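Local coordinates for 14L protein (Yaba-like disease virus, PDB 4EKX) that probably binds the cytokine interleukin-18 and so keeps it from its receptor, at residues D[10-13]-D[18-21]; D[25-28]-D[32-35]; D[88-93]-D[99-104]. The protein carries 2 engineered substitutions. All coordinates share one frame; numbering follows the deposited sequence.

Interactions 1 and 3 are both hairpins, one in each of the two facing sheets, while interaction 2 brackets the loop by which the chain passes from the first sheet to the second. Interactions 1 and 2 are largely buried and have no hydrogen bond across their segments; one relies on valine, proline and leucine carbons, the other on two serines and a valine over glycine. Interaction 3 is only partly buried and carries the regular backbone bonding. Interactions 1 and 3 touch through Leu21 on Leu89 and Val11 on Val104. Val35 of interaction 2 packs on Cys91, within interaction 3. Interactions 1 and 3 both also reach the second subunit.

Interaction 1. Residues D[10-13]-D[18-21]; sequences HVPV and KVVL
Leu21 rests one methyl, CD2, against both Val11 and Pro12, and most of the apolar contact here follows from that. Its chi1 of -42° sets CG beside the backbone N and opposite the carbonyl carbon, which carries the end of the chain closer to 10-13 than its start suggests. CD2 then lies 3.6 Å from CD of Pro12, the leucine square across the proline ring, and 3.8 Å from CG1 of Val11, which it meets at a slant. The next ring atom, Pro12 CG, meets Val19 CG1 at 3.9 Å, again at about a right angle. Val19 and Leu21 thus approach neighbouring ring atoms from the same side, and Pro12 CD also sits 3.5 Å from the carbonyl O of Val20.

These residues form the loop end of the first beta hairpin of an immunoglobulin-like sandwich, where the short segments 10-12 and 18-21 run antiparallel at 162°, their axes 5.9 Å apart at the closest. Proline has no N-H to give, and no hydrogen bond joins the two segments. What backbone contact remains is a weak CA-H...O approach, Leu21 CA to His10 O at 3.5 Å; a regular backbone bond resumes between His10 and Glu22. Helix 106-110 covers Val11 and Leu21 through Leu106, and Trp110 NE1 bonds to Pro12 O. The imidazole of His10 leads away from this hairpin, its NE2 hydrogen-bonded to Val20 O of the second subunit, whose strand pairs antiparallel with His10, Val11 and Pro12 and continues the sheet across the interface.

Interaction 2. Residues D[25-28]-D[32-35]; sequences GDSY and FSYV
Gly25 and Ser27 meet Val35 and Ser33 without help from any flat group: none of the aromatic rings of these segments takes part in the contact. Phe32 packs on Pro96, Tyr34 on Ile94, and Tyr28 on Arg5 and Lys97, while both tyrosine hydroxyls hydrogen-bond to the chain of another protein, Tyr34 OH to its backbone and Tyr28 OH to an acidic side chain.

The atoms that do touch are small. CG1 of Val35, placed beside its own backbone N by a chi1 of -64°, sits over the N-CA bond of Gly25, 3.7 Å from both Gly25 N and Gly25 CA. One step farther along, Ser27 and Ser33 face each other through their methylene carbons, with Ser27 CB to Ser33 CB at 3.6 Å. Each hydroxyl oxygen also rests near the other residue's methylene, Ser27 OG 3.8 Å from Ser33 CB and Ser33 OG 3.9 Å from Ser27 CB. The two hydroxyls do not bond to one another, and no hydrogen bond joins the segments. Ser27 OG, anti to its own N at chi1 173°, bonds instead to Phe29 N and to Asp95 OD2, and Ser33 OG bonds to Phe29 O, so that both serines grip the loop between the segments.

Strand 18-26 belongs to one sheet and strand 34-39 to the other, and Val35 goes on to pack against Cys91 and Leu93. The contact is the B-to-C crossing between sheets of an immunoglobulin-like sandwich, here forming an end of the domain that reaches the partner protein.

Interaction 3. Residues D[88-93]-D[99-104]; sequences KLTCVL and PLKESV
Leu93 and Leu100 run alongside each other on the same face of the sheet, CD2 of Leu93 4.0 Å from CD1 of Leu100, and Leu89 and Val104 make the matching pair at the far end, CB of Leu89 to CG1 of Val104 at 4.3 Å. Between them Cys91 points the same way, into the sandwich, where its SG is joined to Cys23 in a disulfide. Glu102, its partner across the hairpin, packs instead on Val7 and Ile9 and on Lys14 of the second subunit.

The backbones beneath are stitched by three hydrogen-bonded pairs, each with two bonds. Leu93 N to Leu100 O is the shortest at 2.7 Å. Cys91 N meets the Glu102 carbonyl almost head-on (C=O...N 170°), though its N-H is bent to 149°.

On the reverse face the contacts become mixed. Val92 CG2 lies 4.1 Å from CG of Lys101. Thr90 holds OG1 beside its own N (chi1 -61°), which turns that hydroxyl to Ser103 CB and the methyl CG2 to Lys101 CB, 3.9 Å away. Val92, Lys101 and Pro99 also pack on the chain of another protein. At the outer edge stretched Lys88 brings CE to 3.4 Å from OG of Ser103.

This is the F-G hairpin of an immunoglobulin-like beta sandwich, with the sheet-to-sheet disulfide of that fold starting from strand F.

Interaction 1. Residues D[10-13]-D[18-21]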
loop_
_atom_site.group_PDB
_atom_site.type_symbol
_atom_site.label_atom_id
_atom_site.label_comp_id
_atom_site.label_asym_id
_atom_site.label_seq_id
_atom_site.Cartn_x
_atom_site.Cartn_y
_atom_site.Cartn_z
ATOM N N HIS D 10 0.159 0.438 10.782
ATOM C CA HIS D 10 1.053 -0.651 10.424
ATOM C C HIS D 10 2.487 -0.189 10.602
ATOM O O HIS D 10 2.845 0.911 10.176
ATOM C CB HIS D 10 0.849 -1.096 8.987
ATOM C CG HIS D 10 -0.318 -2.014 8.808
ATOM N ND1 HIS D 10 -1.625 -1.599 8.983
ATOM C CD2 HIS D 10 -0.375 -3.328 8.497
ATOM C CE1 HIS D 10 -2.436 -2.620 8.763
ATOM N NE2 HIS D 10 -1.702 -3.681 8.471
ATOM N N VAL D 11 3.297 -1.025 11.242
ATOM C CA VAL D 11 4.704 -0.698 11.452
ATOM C C VAL D 11 5.595 -1.796 10.883
ATOM O O VAL D 11 5.179 -2.955 10.782
ATOM C CB VAL D 11 5.043 -0.511 12.956
ATOM C CG1 VAL D 11 4.315 0.704 13.525
ATOM C CG2 VAL D 11 4.696 -1.769 13.742
ATOM N N PRO D 12 6.830 -1.439 10.503
ATOM C CA PRO D 12 7.727 -2.504 10.043
ATOM C C PRO D 12 8.268 -3.298 11.233
ATOM O O PRO D 12 8.511 -2.713 12.298
ATOM C CB PRO D 12 8.852 -1.738 9.345
ATOM C CG PRO D 12 8.919 -0.422 10.081
ATOM C CD PRO D 12 7.483 -0.112 10.520
ATOM N N VAL D 13 8.436 -4.605 11.053
ATOM C CA VAL D 13 8.922 -5.483 12.116
ATOM C C VAL D 13 10.383 -5.220 12.468
ATOM O O VAL D 13 10.851 -5.610 13.535
ATOM C CB VAL D 13 8.757 -6.966 11.754
ATOM C CG1 VAL D 13 7.279 -7.296 11.559
ATOM C CG2 VAL D 13 9.550 -7.304 10.505
ATOM N N LYS D 18 15.308 3.916 6.287
ATOM C CA LYS D 18 14.098 4.696 6.074
ATOM C C LYS D 18 12.910 3.903 6.588
ATOM O O LYS D 18 12.553 2.885 6.015
ATOM C CB LYS D 18 13.921 4.996 4.592
ATOM C CG LYS D 18 12.630 5.707 4.239
ATOM C CD LYS D 18 12.682 6.233 2.820
ATOM C CE LYS D 18 11.314 6.661 2.334
ATOM N NZ LYS D 18 11.307 6.925 0.871
ATOM N N VAL D 19 12.315 4.362 7.680
ATOM C CA VAL D 19 11.209 3.641 8.321
ATOM C C VAL D 19 9.881 4.317 8.006
ATOM O O VAL D 19 9.736 5.518 8.183
ATOM C CB VAL D 19 11.403 3.573 9.862
ATOM C CG1 VAL D 19 10.101 3.249 10.577
ATOM C CG2 VAL D 19 12.498 2.549 10.217
ATOM N N VAL D 20 8.909 3.540 7.538
ATOM C CA VAL D 20 7.601 4.101 7.212
ATOM C C VAL D 20 6.523 3.472 8.079
ATOM O O VAL D 20 6.423 2.248 8.148
ATOM C CB VAL D 20 7.226 3.841 5.739
ATOM C CG1 VAL D 20 5.839 4.420 5.434
ATOM C CG2 VAL D 20 8.279 4.430 4.809
ATOM N N LEU D 21 5.750 4.319 8.759
ATOM C CA LEU D 21 4.573 3.878 9.498
ATOM C C LEU D 21 3.372 4.319 8.706
ATOM O O LEU D 21 3.310 5.462 8.250
ATOM C CB LEU D 21 4.515 4.514 10.887
ATOM C CG LEU D 21 5.870 4.580 11.626
ATOM C CD1 LEU D 21 5.667 5.132 13.030
ATOM C CD2 LEU D 21 6.541 3.209 11.671
#

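Interaction 2. Residues D[25-28]-D[32-35]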
loop_
_atom_site.group_PDB
_atom_site.type_symbol
_atom_site.label_atom_id
_atom_site.label_comp_id
_atom_site.label_asym_id
_atom_site.label_seq_id
_atom_site.Cartn_x
_atom_site.Cartn_y
_atom_site.Cartn_z
ATOM N N GLY D 25 -7.320 5.345 8.509
ATOM C CA GLY D 25 -8.568 5.448 9.229
ATOM C C GLY D 25 -9.685 4.752 8.471
ATOM O O GLY D 25 -9.582 4.486 7.273
ATOM N N ASP D 26 -10.758 4.447 9.189
ATOM C CA ASP D 26 -11.960 3.923 8.582
ATOM C C ASP D 26 -13.105 4.735 9.187
ATOM O O ASP D 26 -13.285 4.740 10.400
ATOM C CB ASP D 26 -12.091 2.435 8.906
ATOM C CG ASP D 26 -13.107 1.738 8.034
ATOM O OD1 ASP D 26 -14.133 2.365 7.701
ATOM O OD2 ASP D 26 -12.874 0.564 7.682
ATOM N N SER D 27 -13.829 5.471 8.352
ATOM C CA SER D 27 -14.953 6.276 8.833
ATOM C C SER D 27 -16.073 6.328 7.815
ATOM O O SER D 27 -15.834 6.495 6.622
ATOM C CB SER D 27 -14.508 7.705 9.174
ATOM O OG SER D 27 -15.650 8.507 9.486
ATOM N N TYR D 28 -17.305 6.209 8.298
ATOM C CA TYR D 28 -18.464 6.264 7.424
ATOM C C TYR D 28 -18.845 7.703 7.060
ATOM O O TYR D 28 -19.727 7.930 6.225
ATOM C CB TYR D 28 -19.628 5.502 8.049
ATOM C CG TYR D 28 -20.135 6.031 9.372
ATOM C CD1 TYR D 28 -21.163 6.967 9.410
ATOM C CD2 TYR D 28 -19.633 5.562 10.584
ATOM C CE1 TYR D 28 -21.657 7.442 10.602
ATOM C CE2 TYR D 28 -20.124 6.045 11.797
ATOM C CZ TYR D 28 -21.139 6.985 11.792
ATOM O OH TYR D 28 -21.665 7.483 12.970
ATOM N N PHE D 32 -15.808 13.828 5.219
ATOM C CA PHE D 32 -15.265 14.573 6.344
ATOM C C PHE D 32 -14.522 13.646 7.287
ATOM O O PHE D 32 -14.903 13.494 8.444
ATOM C CB PHE D 32 -16.387 15.282 7.105
ATOM C CG PHE D 32 -17.016 16.421 6.346
ATOM C CD1 PHE D 32 -16.287 17.571 6.066
ATOM C CD2 PHE D 32 -18.337 16.352 5.930
ATOM C CE1 PHE D 32 -16.859 18.624 5.370
ATOM C CE2 PHE D 32 -18.922 17.404 5.238
ATOM C CZ PHE D 32 -18.179 18.540 4.953
ATOM N N SER D 33 -13.467 13.007 6.797
ATOM C CA SER D 33 -12.638 12.215 7.692
ATOM C C SER D 33 -11.206 12.264 7.226
ATOM O O SER D 33 -10.929 12.294 6.034
ATOM C CB SER D 33 -13.115 10.765 7.766
ATOM O OG SER D 33 -13.159 10.196 6.476
ATOM N N TYR D 34 -10.297 12.305 8.180
ATOM C CA TYR D 34 -8.894 12.362 7.828
ATOM C C TYR D 34 -8.056 11.848 8.977
ATOM O O TYR D 34 -8.523 11.807 10.108
ATOM C CB TYR D 34 -8.491 13.789 7.404
ATOM C CG TYR D 34 -8.975 14.935 8.275
ATOM C CD1 TYR D 34 -10.277 15.421 8.172
ATOM C CD2 TYR D 34 -8.100 15.590 9.157
ATOM C CE1 TYR D 34 -10.703 16.487 8.946
ATOM C CE2 TYR D 34 -8.522 16.658 9.930
ATOM C CZ TYR D 34 -9.822 17.102 9.826
ATOM O OH TYR D 34 -10.236 18.167 10.594
ATOM N N VAL D 35 -6.826 11.439 8.675
ATOM C CA VAL D 35 -5.885 11.023 9.706
ATOM C C VAL D 35 -4.579 11.807 9.596
ATOM O O VAL D 35 -4.220 12.311 8.533
ATOM C CB VAL D 35 -5.582 9.507 9.652
ATOM C CG1 VAL D 35 -6.848 8.686 9.960
ATOM C CG2 VAL D 35 -4.997 9.119 8.290
#

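Interaction 3. Residues D[88-93]-D[99-104]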
loop_
_atom_site.group_PDB
_atom_site.type_symbol
_atom_site.label_atom_id
_atom_site.label_comp_id
_atom_site.label_asym_id
_atom_site.label_seq_id
_atom_site.Cartn_x
_atom_site.Cartn_y
_atom_site.Cartn_z
ATOM N N LYS D 88 6.631 8.301 21.792
ATOM C CA LYS D 88 5.248 7.866 21.582
ATOM C C LYS D 88 4.658 8.564 20.362
ATOM O O LYS D 88 4.450 9.777 20.369
ATOM C CB LYS D 88 4.382 8.133 22.819
ATOM C CG LYS D 88 2.944 7.607 22.686
ATOM C CD LYS D 88 2.172 7.822 23.975
ATOM C CE LYS D 88 0.716 7.421 23.825
ATOM N NZ LYS D 88 -0.048 7.665 25.075
ATOM N N LEU D 89 4.369 7.787 19.319
ATOM C CA LEU D 89 3.870 8.336 18.068
ATOM C C LEU D 89 2.379 8.022 17.913
ATOM O O LEU D 89 1.969 6.863 17.952
ATOM C CB LEU D 89 4.661 7.770 16.885
ATOM C CG LEU D 89 6.192 7.870 17.016
ATOM C CD1 LEU D 89 6.881 7.121 15.876
ATOM C CD2 LEU D 89 6.646 9.317 17.049
ATOM N N THR D 90 1.573 9.059 17.745
ATOM C CA THR D 90 0.124 8.880 17.712
ATOM C C THR D 90 -0.474 9.192 16.351
ATOM O O THR D 90 -0.174 10.224 15.757
ATOM C CB THR D 90 -0.552 9.778 18.767
ATOM O OG1 THR D 90 -0.091 9.405 20.070
ATOM C CG2 THR D 90 -2.080 9.651 18.705
ATOM N N CYS D 91 -1.318 8.295 15.846
ATOM C CA CYS D 91 -2.152 8.651 14.699
ATOM C C CYS D 91 -3.595 8.928 15.120
ATOM O O CYS D 91 -4.187 8.183 15.896
ATOM C CB CYS D 91 -2.109 7.623 13.569
ATOM S SG CYS D 91 -2.977 8.285 12.093
ATOM N N VAL D 92 -4.142 10.016 14.595
ATOM C CA VAL D 92 -5.446 10.504 15.017
ATOM C C VAL D 92 -6.409 10.439 13.849
ATOM O O VAL D 92 -6.071 10.848 12.744
ATOM C CB VAL D 92 -5.370 11.964 15.492
ATOM C CG1 VAL D 92 -6.734 12.429 16.061
ATOM C CG2 VAL D 92 -4.254 12.135 16.518
ATOM N N LEU D 93 -7.605 9.922 14.106
ATOM C CA LEU D 93 -8.701 10.029 13.151
ATOM C C LEU D 93 -9.604 11.183 13.551
ATOM O O LEU D 93 -10.100 11.233 14.675
ATOM C CB LEU D 93 -9.520 8.732 13.105
ATOM C CG LEU D 93 -10.874 8.871 12.389
ATOM C CD1 LEU D 93 -10.680 9.074 10.893
ATOM C CD2 LEU D 93 -11.768 7.657 12.655
ATOM N N PRO D 99 -12.637 12.310 18.334
ATOM C CA PRO D 99 -11.420 11.799 17.682
ATOM C C PRO D 99 -11.001 10.419 18.205
ATOM O O PRO D 99 -11.209 10.106 19.384
ATOM C CB PRO D 99 -10.366 12.857 18.038
ATOM C CG PRO D 99 -11.168 14.096 18.377
ATOM C CD PRO D 99 -12.403 13.585 19.032
ATOM N N LEU D 100 -10.450 9.600 17.319
ATOM C CA LEU D 100 -9.929 8.283 17.685
ATOM C C LEU D 100 -8.419 8.309 17.536
ATOM O O LEU D 100 -7.896 8.934 16.610
ATOM C CB LEU D 100 -10.508 7.180 16.790
ATOM C CG LEU D 100 -11.995 6.855 16.924
ATOM C CD1 LEU D 100 -12.332 5.629 16.076
ATOM C CD2 LEU D 100 -12.364 6.624 18.383
ATOM N N LYS D 101 -7.722 7.640 18.452
ATOM C CA LYS D 101 -6.259 7.614 18.440
ATOM C C LYS D 101 -5.715 6.207 18.577
ATOM O O LYS D 101 -6.293 5.356 19.258
ATOM C CB LYS D 101 -5.686 8.451 19.588
ATOM C CG LYS D 101 -5.997 9.936 19.537
ATOM C CD LYS D 101 -5.533 10.605 20.831
ATOM C CE LYS D 101 -5.932 12.075 20.901
ATOM N NZ LYS D 101 -5.435 12.713 22.167
ATOM N N GLU D 102 -4.586 5.977 17.919
ATOM C CA GLU D 102 -3.775 4.803 18.155
ATOM C C GLU D 102 -2.334 5.279 18.244
ATOM O O GLU D 102 -1.962 6.274 17.621
ATOM C CB GLU D 102 -3.937 3.788 17.018
ATOM C CG GLU D 102 -3.213 2.485 17.266
ATOM C CD GLU D 102 -3.761 1.743 18.472
ATOM O OE1 GLU D 102 -4.997 1.745 18.668
ATOM O OE2 GLU D 102 -2.953 1.166 19.230
ATOM N N SER D 103 -1.512 4.576 19.011
ATOM C CA SER D 103 -0.138 5.021 19.179
ATOM C C SER D 103 0.816 3.847 19.173
ATOM O O SER D 103 0.403 2.694 19.301
ATOM C CB SER D 103 0.020 5.842 20.465
ATOM O OG SER D 103 -0.225 5.050 21.614
ATOM N N VAL D 104 2.096 4.155 19.003
ATOM C CA VAL D 104 3.128 3.133 19.009
ATOM C C VAL D 104 4.443 3.737 19.483
ATOM O O VAL D 104 4.723 4.915 19.242
ATOM C CB VAL D 104 3.309 2.498 17.600
ATOM C CG1 VAL D 104 3.729 3.549 16.579
ATOM C CG2 VAL D 104 4.317 1.348 17.646
#